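Local coordinates for DUF5625 domain-containing protein (Sulfurospirillum deleyianum, PDB 3NKG) that is of unknown function but folds into two antiparallel beta sheets packed together, probably related to galactose-binding-like domains, at residues A[9-14]-A[18-23]; A[34-39]-A[98-103]; A[59-64]-A[68-73]; A[77-80]-A[86-89]. All coordinates share one frame; numbering follows the deposited sequence.

Contact 1 (A[9-14]-A[18-23]); sequences IPIDLS and SVVEKE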
loop_
_atom_site.group_PDB
_atom_site.type_symbol
_atom_site.label_atom_id
_atom_site.label_comp_id
_atom_site.label_asym_id
_atom_site.label_seq_id
_atom_site.Cartn_x
_atom_site.Cartn_y
_atom_site.Cartn_z
ATOM N N ILE A 9 -5.294 7.760 -4.649
ATOM C CA ILE A 9 -6.688 7.371 -4.691
ATOM C C ILE A 9 -7.098 6.960 -3.270
ATOM O O ILE A 9 -6.589 5.974 -2.744
ATOM C CB ILE A 9 -6.867 6.196 -5.683
ATOM C CG1 ILE A 9 -6.508 6.633 -7.104
ATOM C CG2 ILE A 9 -8.279 5.606 -5.657
ATOM C CD1 ILE A 9 -6.390 5.472 -8.077
ATOM N N PRO A 10 -7.996 7.731 -2.637
ATOM C CA PRO A 10 -8.405 7.371 -1.279
ATOM C C PRO A 10 -9.135 6.050 -1.275
ATOM O O PRO A 10 -10.007 5.835 -2.109
ATOM C CB PRO A 10 -9.360 8.506 -0.882
ATOM C CG PRO A 10 -8.896 9.675 -1.691
ATOM C CD PRO A 10 -8.522 9.050 -3.030
ATOM N N ILE A 11 -8.771 5.166 -0.349
ATOM C CA ILE A 11 -9.495 3.915 -0.185
ATOM C C ILE A 11 -9.872 3.668 1.283
ATOM O O ILE A 11 -9.296 4.270 2.200
ATOM C CB ILE A 11 -8.689 2.735 -0.701
ATOM C CG1 ILE A 11 -7.402 2.590 0.105
ATOM C CG2 ILE A 11 -8.364 2.940 -2.177
ATOM C CD1 ILE A 11 -6.650 1.339 -0.251
ATOM N N ASP A 12 -10.822 2.757 1.476
ATOM C CA ASP A 12 -11.412 2.456 2.777
ATOM C C ASP A 12 -11.113 1.015 3.182
ATOM O O ASP A 12 -11.786 0.095 2.719
ATOM C CB ASP A 12 -12.926 2.633 2.678
ATOM C CG ASP A 12 -13.632 2.378 4.010
ATOM O OD1 ASP A 12 -12.946 2.022 5.002
ATOM O OD2 ASP A 12 -14.868 2.552 4.070
ATOM N N LEU A 13 -10.133 0.816 4.071
ATOM C CA LEU A 13 -9.763 -0.539 4.494
ATOM C C LEU A 13 -10.631 -1.079 5.634
ATOM O O LEU A 13 -10.415 -2.200 6.079
ATOM C CB LEU A 13 -8.306 -0.583 4.969
ATOM C CG LEU A 13 -7.170 -0.156 4.044
ATOM C CD1 LEU A 13 -5.872 -0.531 4.737
ATOM C CD2 LEU A 13 -7.270 -0.850 2.703
ATOM N N SER A 14 -11.594 -0.294 6.113
ATOM C CA SER A 14 -12.447 -0.753 7.226
ATOM C C SER A 14 -13.633 -1.599 6.733
ATOM O O SER A 14 -14.284 -2.267 7.524
ATOM C CB SER A 14 -12.957 0.438 8.049
ATOM O OG SER A 14 -13.851 1.227 7.274
ATOM N N SER A 18 -14.889 -3.050 -0.393
ATOM C CA SER A 18 -14.876 -1.652 -0.805
ATOM C C SER A 18 -14.081 -1.525 -2.106
ATOM O O SER A 18 -12.934 -1.980 -2.191
ATOM C CB SER A 18 -14.295 -0.742 0.285
ATOM O OG SER A 18 -12.880 -0.802 0.338
ATOM N N VAL A 19 -14.702 -0.906 -3.113
ATOM C CA VAL A 19 -14.090 -0.734 -4.435
ATOM C C VAL A 19 -13.980 0.747 -4.803
ATOM O O VAL A 19 -14.909 1.510 -4.549
ATOM C CB VAL A 19 -14.931 -1.440 -5.527
ATOM C CG1 VAL A 19 -14.376 -1.142 -6.965
ATOM C CG2 VAL A 19 -14.987 -2.932 -5.262
ATOM N N VAL A 20 -12.838 1.139 -5.378
ATOM C CA VAL A 20 -12.682 2.447 -5.983
ATOM C C VAL A 20 -12.102 2.299 -7.388
ATOM O O VAL A 20 -11.223 1.479 -7.623
ATOM C CB VAL A 20 -11.766 3.353 -5.141
ATOM C CG1 VAL A 20 -11.596 4.696 -5.829
ATOM C CG2 VAL A 20 -12.364 3.542 -3.774
ATOM N N GLU A 21 -12.611 3.090 -8.328
ATOM C CA GLU A 21 -12.178 2.999 -9.716
ATOM C C GLU A 21 -11.798 4.394 -10.222
ATOM O O GLU A 21 -12.592 5.322 -10.123
ATOM C CB GLU A 21 -13.321 2.405 -10.545
ATOM C CG GLU A 21 -12.965 1.913 -11.915
ATOM C CD GLU A 21 -14.102 1.115 -12.548
ATOM O OE1 GLU A 21 -14.418 0.015 -12.039
ATOM O OE2 GLU A 21 -14.673 1.579 -13.559
ATOM N N LYS A 22 -10.581 4.565 -10.722
ATOM C CA LYS A 22 -10.223 5.850 -11.321
ATOM C C LYS A 22 -9.426 5.732 -12.616
ATOM O O LYS A 22 -8.660 4.784 -12.805
ATOM C CB LYS A 22 -9.500 6.750 -10.318
ATOM C CG LYS A 22 -10.435 7.293 -9.252
ATOM C CD LYS A 22 -9.690 7.923 -8.087
ATOM C CE LYS A 22 -10.634 8.162 -6.913
ATOM N NZ LYS A 22 -9.960 8.820 -5.756
ATOM N N GLU A 23 -9.633 6.689 -13.515
ATOM C CA GLU A 23 -8.833 6.770 -14.717
ATOM C C GLU A 23 -7.489 7.371 -14.348
ATOM O O GLU A 23 -7.392 8.289 -13.544
ATOM C CB GLU A 23 -9.509 7.612 -15.795
ATOM C CG GLU A 23 -8.669 7.736 -17.053
ATOM C CD GLU A 23 -9.387 8.488 -18.169
ATOM O OE1 GLU A 23 -10.641 8.413 -18.243
ATOM O OE2 GLU A 23 -8.691 9.155 -18.970
HETATM O O HOH W 1 -12.261 2.006 -0.844
#
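Ile9 and Val20 make the tight part of this contact. Their branches slide past each other in opposite directions, and Ile9 CG2 comes to 3.4 Å from Val20 CG1, closer than two methyls usually sit. Val20 CG1 gets there because it stands anti to the backbone N (chi1 178°), while CG2, the other branch, rests against Pro10 O at 3.7 Å. Ile11 CG2 is a looser neighbour, 4.3 Å from Val20 CG2. On the more open side Lys22 runs its extended chain back alongside Ile9, with CD 3.6 Å from Ile9 CG1, but the lysine is poorly ordered and its tip should not be read closely.

At the turn end the chemistry is polar. Ser18 OG donates to Asp12 O at 2.8 Å in one of its two conformers, so this bond and the water link from OG to Asp12 N are doubtful as permanent ties. Asp12 OD1 closes an Asx turn, taking Ser14 N at 2.9 Å from above the carboxylate plane and Ser14 OG on its syn lone pair. With an alanine in place of Asp12, Ser14 N and OG would both lose this acceptor, and the turn is likely to become less rigid.

The axes of 9-11 and 18-23 run antiparallel at 172°, 7.9 Å apart at closest, yet their strands belong to different sheets: 7-11 bonds to strand 163-169, and 18-26 to strand 143-151.

Contact 2 (A[34-39]-A[98-103]); sequences LILQFA and VPIKIT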
loop_
_atom_site.group_PDB
_atom_site.type_symbol
_atom_site.label_atom_id
_atom_site.label_comp_id
_atom_site.label_asym_id
_atom_site.label_seq_id
_atom_site.Cartn_x
_atom_site.Cartn_y
_atom_site.Cartn_z
ATOM N N LEU A 34 3.387 0.996 -6.793
ATOM C CA LEU A 34 2.028 1.041 -6.269
ATOM C C LEU A 34 2.123 0.795 -4.770
ATOM O O LEU A 34 2.694 -0.204 -4.350
ATOM C CB LEU A 34 1.173 -0.063 -6.883
ATOM C CG LEU A 34 1.128 -0.174 -8.401
ATOM C CD1 LEU A 34 -0.004 -1.093 -8.800
ATOM C CD2 LEU A 34 0.936 1.191 -9.027
ATOM N N ILE A 35 1.580 1.704 -3.962
ATOM C CA ILE A 35 1.760 1.600 -2.511
ATOM C C ILE A 35 0.513 2.052 -1.791
ATOM O O ILE A 35 -0.372 2.682 -2.386
ATOM C CB ILE A 35 2.924 2.501 -2.008
ATOM C CG1 ILE A 35 2.507 3.965 -2.042
ATOM C CG2 ILE A 35 4.224 2.282 -2.840
ATOM C CD1 ILE A 35 3.585 4.937 -1.615
ATOM N N LEU A 36 0.440 1.741 -0.503
ATOM C CA LEU A 36 -0.585 2.326 0.336
ATOM C C LEU A 36 0.093 3.274 1.301
ATOM O O LEU A 36 1.119 2.918 1.913
ATOM C CB LEU A 36 -1.318 1.229 1.138
ATOM C CG LEU A 36 -1.986 0.145 0.305
ATOM C CD1 LEU A 36 -2.561 -0.902 1.229
ATOM C CD2 LEU A 36 -3.050 0.744 -0.577
ATOM N N GLN A 37 -0.488 4.458 1.477
ATOM C CA GLN A 37 0.008 5.444 2.435
ATOM C C GLN A 37 -1.030 5.692 3.512
ATOM O O GLN A 37 -2.179 6.051 3.199
ATOM C CB GLN A 37 0.300 6.774 1.741
ATOM C CG GLN A 37 1.345 6.697 0.642
ATOM C CD GLN A 37 1.637 8.063 0.041
ATOM O OE1 GLN A 37 0.808 8.636 -0.671
ATOM N NE2 GLN A 37 2.810 8.598 0.343
ATOM N N PHE A 38 -0.613 5.512 4.767
ATOM C CA PHE A 38 -1.488 5.649 5.936
ATOM C C PHE A 38 -1.301 6.995 6.627
ATOM O O PHE A 38 -0.176 7.375 6.959
ATOM C CB PHE A 38 -1.162 4.547 6.946
ATOM C CG PHE A 38 -1.455 3.179 6.442
ATOM C CD1 PHE A 38 -0.695 2.630 5.401
ATOM C CD2 PHE A 38 -2.536 2.464 6.947
ATOM C CE1 PHE A 38 -0.983 1.379 4.929
ATOM C CE2 PHE A 38 -2.827 1.222 6.488
ATOM C CZ PHE A 38 -2.065 0.661 5.480
ATOM N N ALA A 39 -2.395 7.715 6.848
ATOM C CA ALA A 39 -2.347 8.931 7.680
ATOM C C ALA A 39 -2.172 8.599 9.157
ATOM O O ALA A 39 -2.643 7.567 9.640
ATOM C CB ALA A 39 -3.579 9.769 7.481
ATOM N N VAL A 98 -2.872 -7.516 4.342
ATOM C CA VAL A 98 -4.045 -6.844 3.766
ATOM C C VAL A 98 -4.212 -7.221 2.278
ATOM O O VAL A 98 -3.439 -6.780 1.431
ATOM C CB VAL A 98 -3.940 -5.312 3.913
ATOM C CG1 VAL A 98 -5.150 -4.605 3.246
ATOM C CG2 VAL A 98 -3.833 -4.929 5.399
ATOM N N PRO A 99 -5.215 -8.058 1.980
ATOM C CA PRO A 99 -5.475 -8.498 0.602
ATOM C C PRO A 99 -6.085 -7.363 -0.170
ATOM O O PRO A 99 -7.096 -6.816 0.261
ATOM C CB PRO A 99 -6.529 -9.604 0.760
ATOM C CG PRO A 99 -6.560 -9.938 2.246
ATOM C CD PRO A 99 -6.119 -8.697 2.964
ATOM N N ILE A 100 -5.467 -7.026 -1.291
ATOM C CA ILE A 100 -5.896 -5.937 -2.153
ATOM C C ILE A 100 -5.960 -6.515 -3.554
ATOM O O ILE A 100 -4.997 -7.132 -4.026
ATOM C CB ILE A 100 -4.850 -4.829 -2.191
ATOM C CG1 ILE A 100 -4.668 -4.214 -0.799
ATOM C CG2 ILE A 100 -5.241 -3.745 -3.202
ATOM C CD1 ILE A 100 -5.826 -3.376 -0.357
ATOM N N LYS A 101 -7.083 -6.321 -4.225
ATOM C CA LYS A 101 -7.185 -6.756 -5.603
ATOM C C LYS A 101 -7.085 -5.553 -6.521
ATOM O O LYS A 101 -7.880 -4.597 -6.428
ATOM C CB LYS A 101 -8.490 -7.518 -5.837
ATOM C CG LYS A 101 -8.619 -8.133 -7.219
ATOM C CD LYS A 101 -9.884 -8.988 -7.294
ATOM C CE LYS A 101 -10.493 -8.962 -8.677
ATOM N NZ LYS A 101 -11.707 -9.832 -8.758
ATOM N N ILE A 102 -6.095 -5.600 -7.406
ATOM C CA ILE A 102 -5.913 -4.548 -8.396
ATOM C C ILE A 102 -6.219 -5.040 -9.800
ATOM O O ILE A 102 -5.626 -6.011 -10.280
ATOM C CB ILE A 102 -4.478 -3.985 -8.370
ATOM C CG1 ILE A 102 -4.178 -3.390 -6.997
ATOM C CG2 ILE A 102 -4.281 -2.899 -9.450
ATOM C CD1 ILE A 102 -2.725 -3.050 -6.806
ATOM N N THR A 103 -7.151 -4.355 -10.452
ATOM C CA THR A 103 -7.502 -4.628 -11.843
ATOM C C THR A 103 -7.156 -3.427 -12.709
ATOM O O THR A 103 -7.513 -2.306 -12.375
ATOM C CB THR A 103 -9.004 -4.937 -11.972
ATOM O OG1 THR A 103 -9.339 -5.981 -11.050
ATOM C CG2 THR A 103 -9.337 -5.402 -13.372
#
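Leu34 and Ile102 meet methyl to methyl, Leu34 CD1 lying 3.9 Å from Ile102 CD1, with the two side chains crossing obliquely. Two residues along each strand, Leu36 CD1 faces Ile100 CD1 at a slacker 4.4 Å. These two pairs carry the contact; no hydrogen bond passes between the segments, and all four residues are buried.

The backbones stand well apart. Leu34 CA is 9.9 Å from Ile102 CA, and Leu36 CA is 10.1 Å from Ile100 CA, so each gap is spanned by two side chains pointing toward each other. The torsions decide which carbon arrives first. In Ile102, CG1 is turned beside the backbone N, opposite the carbonyl carbon (chi1 -60°), and the branch then runs out extended to put CD1 at the far end. Ile100 starts the same way but folds at its second torsion (chi2 -72°), which brings its CD1 back round.

Behind this first layer, the strands on each side hold the side chains in place. Leu34 and Leu36 belong to strand 30-38, which is bonded to strand 132-140 through Ile135 and Arg133 and, on its other edge, to strand 163-169. Ile102 is flanked by Tyr121 of its own sheet and by Phe165 of the opposing one.

Two antiparallel sheets facing each other through branched aliphatic residues, about 10 Å apart at the backbone, make the core of a beta sandwich, consistent with a galactose-binding-like relationship.

Contact 3 (A[59-64]-A[68-73]); sequences GFNSYD and GKQVGY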
loop_
_atom_site.group_PDB
_atom_site.type_symbol
_atom_site.label_atom_id
_atom_site.label_comp_id
_atom_site.label_asym_id
_atom_site.label_seq_id
_atom_site.Cartn_x
_atom_site.Cartn_y
_atom_site.Cartn_z
ATOM N N GLY A 59 3.813 -3.685 10.343
ATOM C CA GLY A 59 4.891 -4.641 10.541
ATOM C C GLY A 59 6.263 -3.975 10.480
ATOM O O GLY A 59 6.357 -2.768 10.264
ATOM N N PHE A 60 7.320 -4.774 10.642
ATOM C CA PHE A 60 8.704 -4.294 10.657
ATOM C C PHE A 60 9.579 -4.826 9.514
ATOM O O PHE A 60 10.579 -4.218 9.169
ATOM C CB PHE A 60 9.339 -4.678 12.005
ATOM C CG PHE A 60 8.811 -3.876 13.152
ATOM C CD1 PHE A 60 7.532 -4.109 13.651
ATOM C CD2 PHE A 60 9.579 -2.884 13.727
ATOM C CE1 PHE A 60 7.033 -3.365 14.703
ATOM C CE2 PHE A 60 9.084 -2.128 14.800
ATOM C CZ PHE A 60 7.811 -2.363 15.280
ATOM N N ASN A 61 9.235 -6.000 8.989
ATOM C CA ASN A 61 9.950 -6.590 7.863
ATOM C C ASN A 61 9.708 -5.786 6.587
ATOM O O ASN A 61 8.638 -5.181 6.428
ATOM C CB ASN A 61 9.478 -8.050 7.658
ATOM C CG ASN A 61 9.968 -8.979 8.777
ATOM O OD1 ASN A 61 10.962 -8.679 9.427
ATOM N ND2 ASN A 61 9.260 -10.088 9.010
ATOM N N SER A 62 10.686 -5.792 5.683
ATOM C CA SER A 62 10.596 -5.018 4.452
ATOM C C SER A 62 10.903 -5.883 3.233
ATOM O O SER A 62 11.830 -6.703 3.263
ATOM C CB SER A 62 11.576 -3.827 4.469
ATOM O OG SER A 62 11.392 -3.012 5.610
ATOM N N TYR A 63 10.144 -5.649 2.160
ATOM C CA TYR A 63 10.263 -6.410 0.919
ATOM C C TYR A 63 10.366 -5.452 -0.270
ATOM O O TYR A 63 9.641 -4.465 -0.338
ATOM C CB TYR A 63 9.053 -7.339 0.778
ATOM C CG TYR A 63 8.950 -8.347 1.900
ATOM C CD1 TYR A 63 8.309 -8.023 3.096
ATOM C CD2 TYR A 63 9.489 -9.626 1.766
ATOM C CE1 TYR A 63 8.232 -8.924 4.134
ATOM C CE2 TYR A 63 9.419 -10.559 2.813
ATOM C CZ TYR A 63 8.790 -10.195 3.995
ATOM O OH TYR A 63 8.676 -11.097 5.034
ATOM N N ASP A 64 11.275 -5.731 -1.197
ATOM C CA ASP A 64 11.435 -4.908 -2.400
ATOM C C ASP A 64 10.229 -5.097 -3.320
ATOM O O ASP A 64 9.952 -6.212 -3.736
ATOM C CB ASP A 64 12.714 -5.327 -3.119
ATOM C CG ASP A 64 13.125 -4.363 -4.218
ATOM O OD1 ASP A 64 12.240 -3.685 -4.824
ATOM O OD2 ASP A 64 14.355 -4.311 -4.474
ATOM N N GLY A 68 9.943 -8.659 -4.836
ATOM C CA GLY A 68 9.446 -9.349 -3.653
ATOM C C GLY A 68 10.562 -9.808 -2.717
ATOM O O GLY A 68 10.291 -10.406 -1.684
ATOM N N LYS A 69 11.819 -9.522 -3.046
ATOM C CA LYS A 69 12.900 -9.989 -2.174
ATOM C C LYS A 69 12.834 -9.319 -0.784
ATOM O O LYS A 69 12.565 -8.126 -0.659
ATOM C CB LYS A 69 14.264 -9.766 -2.821
ATOM C CG LYS A 69 15.404 -10.384 -2.035
ATOM C CD LYS A 69 16.773 -10.006 -2.597
ATOM C CE LYS A 69 17.125 -10.806 -3.848
ATOM N NZ LYS A 69 18.547 -10.582 -4.274
ATOM N N GLN A 70 13.077 -10.091 0.264
ATOM C CA GLN A 70 13.136 -9.527 1.597
ATOM C C GLN A 70 14.393 -8.672 1.763
ATOM O O GLN A 70 15.516 -9.166 1.575
ATOM C CB GLN A 70 13.111 -10.611 2.670
ATOM C CG GLN A 70 12.857 -9.995 4.068
ATOM C CD GLN A 70 12.391 -11.012 5.107
ATOM O OE1 GLN A 70 12.081 -12.158 4.780
ATOM N NE2 GLN A 70 12.342 -10.590 6.364
ATOM N N VAL A 71 14.218 -7.396 2.102
ATOM C CA VAL A 71 15.385 -6.517 2.281
ATOM C C VAL A 71 15.471 -6.015 3.707
ATOM O O VAL A 71 16.441 -5.351 4.085
ATOM C CB VAL A 71 15.365 -5.299 1.318
ATOM C CG1 VAL A 71 15.697 -5.731 -0.100
ATOM C CG2 VAL A 71 14.034 -4.556 1.394
ATOM N N GLY A 72 14.455 -6.331 4.504
ATOM C CA GLY A 72 14.454 -5.957 5.914
ATOM C C GLY A 72 13.906 -7.074 6.796
ATOM O O GLY A 72 12.772 -7.562 6.613
ATOM N N TYR A 73 14.728 -7.499 7.747
ATOM C CA TYR A 73 14.308 -8.490 8.734
ATOM C C TYR A 73 14.411 -7.951 10.153
ATOM O O TYR A 73 15.428 -7.371 10.539
ATOM C CB TYR A 73 15.130 -9.774 8.626
ATOM C CG TYR A 73 14.882 -10.665 9.815
ATOM C CD1 TYR A 73 13.718 -11.433 9.904
ATOM C CD2 TYR A 73 15.784 -10.711 10.872
ATOM C CE1 TYR A 73 13.469 -12.230 11.001
ATOM C CE2 TYR A 73 15.545 -11.512 11.974
ATOM C CZ TYR A 73 14.386 -12.266 12.033
ATOM O OH TYR A 73 14.144 -13.052 13.128
HETATM O O HOH W 2 9.858 -13.544 5.392
#
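The Gln70 side chain passes the Tyr63 ring at a slant, the amide and ring planes 40° apart, with Tyr63 CE2 3.7 Å from Gln70 OE1. At the edge of the ring, near its plane, sits Gly68 O; a water lies in plane at the edge as well, donating to Tyr63 OH and to Gln70 OE1, while Lys124 adds a cation-pi interaction. Tyr63 OH is also bonded to Asp94, as is Asn61 ND2, which ties both side chains to the same carboxylate.

The extended Gln70 chain, its CG beside the carbonyl carbon and opposite N (chi1 -167°), carries the amide on past the ring. Its NE2 reaches the in-plane edge of the Tyr73 ring and donates to Gly72 O at 3.1 Å. That oxygen takes a second bond from Ser62 N, 2.9 Å away, and the two donors approach from opposite faces of its plane. Asn61 OD1, bonded to Val74 N, packs over Tyr73 CA at 3.4 Å.

Ser62 O is gripped twice, by Val71 N at 2.7 Å and by Gly72 N at 2.9 Å, both from the same face of the carbonyl. Any CB on Gly72 would come within 2.8 Å of Ser62 CB, a clash. Nearer the turn, Asp64 N bonds to Lys69 O and Gly68 N to Asp64 O.

Two residues facing one across an antiparallel pair define a classic beta bulge, here built into a short two-stranded hairpin.

Contact 4 (A[77-80]-A[86-89]); sequences RLAK and LIDE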
loop_
_atom_site.group_PDB
_atom_site.type_symbol
_atom_site.label_atom_id
_atom_site.label_comp_id
_atom_site.label_asym_id
_atom_site.label_seq_id
_atom_site.Cartn_x
_atom_site.Cartn_y
_atom_site.Cartn_z
ATOM N N ARG A 77 12.089 -9.354 19.461
ATOM C CA ARG A 77 12.708 -8.534 20.513
ATOM C C ARG A 77 12.753 -7.039 20.175
ATOM O O ARG A 77 12.489 -6.199 21.028
ATOM C CB ARG A 77 14.119 -9.002 20.828
ATOM C CG ARG A 77 14.182 -10.275 21.612
ATOM C CD ARG A 77 15.613 -10.549 22.025
ATOM N NE ARG A 77 15.798 -11.944 22.389
ATOM C CZ ARG A 77 16.960 -12.476 22.749
ATOM N NH1 ARG A 77 18.054 -11.719 22.802
ATOM N NH2 ARG A 77 17.020 -13.770 23.050
ATOM N N LEU A 78 13.082 -6.712 18.929
ATOM C CA LEU A 78 13.189 -5.303 18.539
ATOM C C LEU A 78 11.823 -4.664 18.409
ATOM O O LEU A 78 11.628 -3.534 18.839
ATOM C CB LEU A 78 13.908 -5.153 17.204
ATOM C CG LEU A 78 15.340 -4.648 17.209
ATOM C CD1 LEU A 78 15.782 -4.429 15.774
ATOM C CD2 LEU A 78 15.520 -3.356 18.047
ATOM N N ALA A 79 10.889 -5.374 17.783
ATOM C CA ALA A 79 9.514 -4.910 17.735
ATOM C C ALA A 79 8.987 -4.681 19.149
ATOM O O ALA A 79 8.216 -3.768 19.379
ATOM C CB ALA A 79 8.624 -5.916 17.006
ATOM N N LYS A 80 9.360 -5.544 20.088
ATOM C CA LYS A 80 8.891 -5.388 21.476
ATOM C C LYS A 80 9.522 -4.138 22.117
ATOM O O LYS A 80 8.860 -3.372 22.853
ATOM C CB LYS A 80 9.185 -6.660 22.283
ATOM C CG LYS A 80 8.615 -6.638 23.692
ATOM C CD LYS A 80 7.085 -6.575 23.693
ATOM C CE LYS A 80 6.585 -6.485 25.151
ATOM N NZ LYS A 80 5.106 -6.646 25.258
ATOM N N LEU A 86 1.946 -2.898 23.392
ATOM C CA LEU A 86 1.032 -2.934 22.263
ATOM C C LEU A 86 1.006 -4.322 21.625
ATOM O O LEU A 86 0.068 -4.681 20.913
ATOM C CB LEU A 86 1.389 -1.868 21.233
ATOM C CG LEU A 86 0.955 -0.453 21.609
ATOM C CD1 LEU A 86 1.516 0.533 20.604
ATOM C CD2 LEU A 86 -0.572 -0.358 21.675
ATOM N N ILE A 87 2.053 -5.098 21.864
ATOM C CA ILE A 87 2.155 -6.407 21.257
ATOM C C ILE A 87 2.454 -7.470 22.322
ATOM O O ILE A 87 2.811 -7.145 23.451
ATOM C CB ILE A 87 3.246 -6.459 20.132
ATOM C CG1 ILE A 87 4.646 -6.325 20.722
ATOM C CG2 ILE A 87 2.973 -5.374 19.091
ATOM C CD1 ILE A 87 5.803 -6.574 19.737
ATOM N N ASP A 88 2.288 -8.737 21.943
ATOM C CA ASP A 88 2.674 -9.855 22.791
ATOM C C ASP A 88 3.507 -10.794 21.948
ATOM O O ASP A 88 3.812 -10.493 20.784
ATOM C CB ASP A 88 1.454 -10.564 23.383
ATOM C CG ASP A 88 0.578 -11.228 22.331
ATOM O OD1 ASP A 88 1.027 -11.438 21.176
ATOM O OD2 ASP A 88 -0.573 -11.573 22.683
ATOM N N GLU A 89 3.874 -11.935 22.518
ATOM C CA GLU A 89 4.901 -12.725 21.870
ATOM C C GLU A 89 4.404 -13.441 20.642
ATOM O O GLU A 89 5.193 -14.080 19.955
ATOM C CB GLU A 89 5.581 -13.691 22.847
ATOM C CG GLU A 89 4.775 -14.043 24.064
ATOM C CD GLU A 89 5.675 -14.322 25.255
ATOM O OE1 GLU A 89 6.913 -14.225 25.077
ATOM O OE2 GLU A 89 5.155 -14.626 26.357
#
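Lys80 reaches from helix 76-83 to Ile87, and its side chain can be followed outward atom by atom. From CB the chain leaves with CG pointing directly away from its own N (chi1 -175°), then bends at the second torsion (chi2 64°), which swings the rest across to the loop. CD lies against Ile87 CG1 at 3.9 Å and slightly farther from Ile87 CD1. CE passes on toward the main chain, 4.2 Å from Ile87 O, and NZ finishes by donating to that same oxygen at 3.0 Å, tilted 34° from the carbonyl plane. NZ has a second acceptor in Gly84 O, just past the helix.

Ile87 runs the opposite way. Its CD1 reaches the helix backbone, 3.7 Å from Ala79 O, and lies 4.0 Å from Ala79 CB. Ala79 is in turn covered by Phe60 and Tyr91, while Lys56 of helix 49-58 touches Ile87.

A methionine in place of Lys80 would probably leave Ile87 O and Gly84 O without their common donor and the loop freer to shift.

The one side chain thus works in two ways: its CD lies alongside the isoleucine, and its ammonium group ties two loop carbonyls together. A positive charge so close to the helix's C-terminal end would probably be favoured by the helix dipole.

How the contacts relate
Contacts 1 and 2 both join the two four-stranded sheets, at different depths. Contact 2 pairs inner strands, its centre about 3 Å from the centre of the chain, and is purely aliphatic; contact 1 joins outermost strands at the surface and adds hydroxyl, carboxylate and water chemistry. They touch, Ile11 CD1 lying 3.7 Å from Leu36 CD2. Contacts 3 and 4 fall within the long excursion between the two strands of contact 2, touching neither it nor contact 1. Contact 3 is a surface hairpin held largely by backbone bonds; contact 4, though far from the centre, is buried, mixing packing with a lysine hydrogen bond to a backbone carbonyl. Phe60 packing on Ala79 links these two.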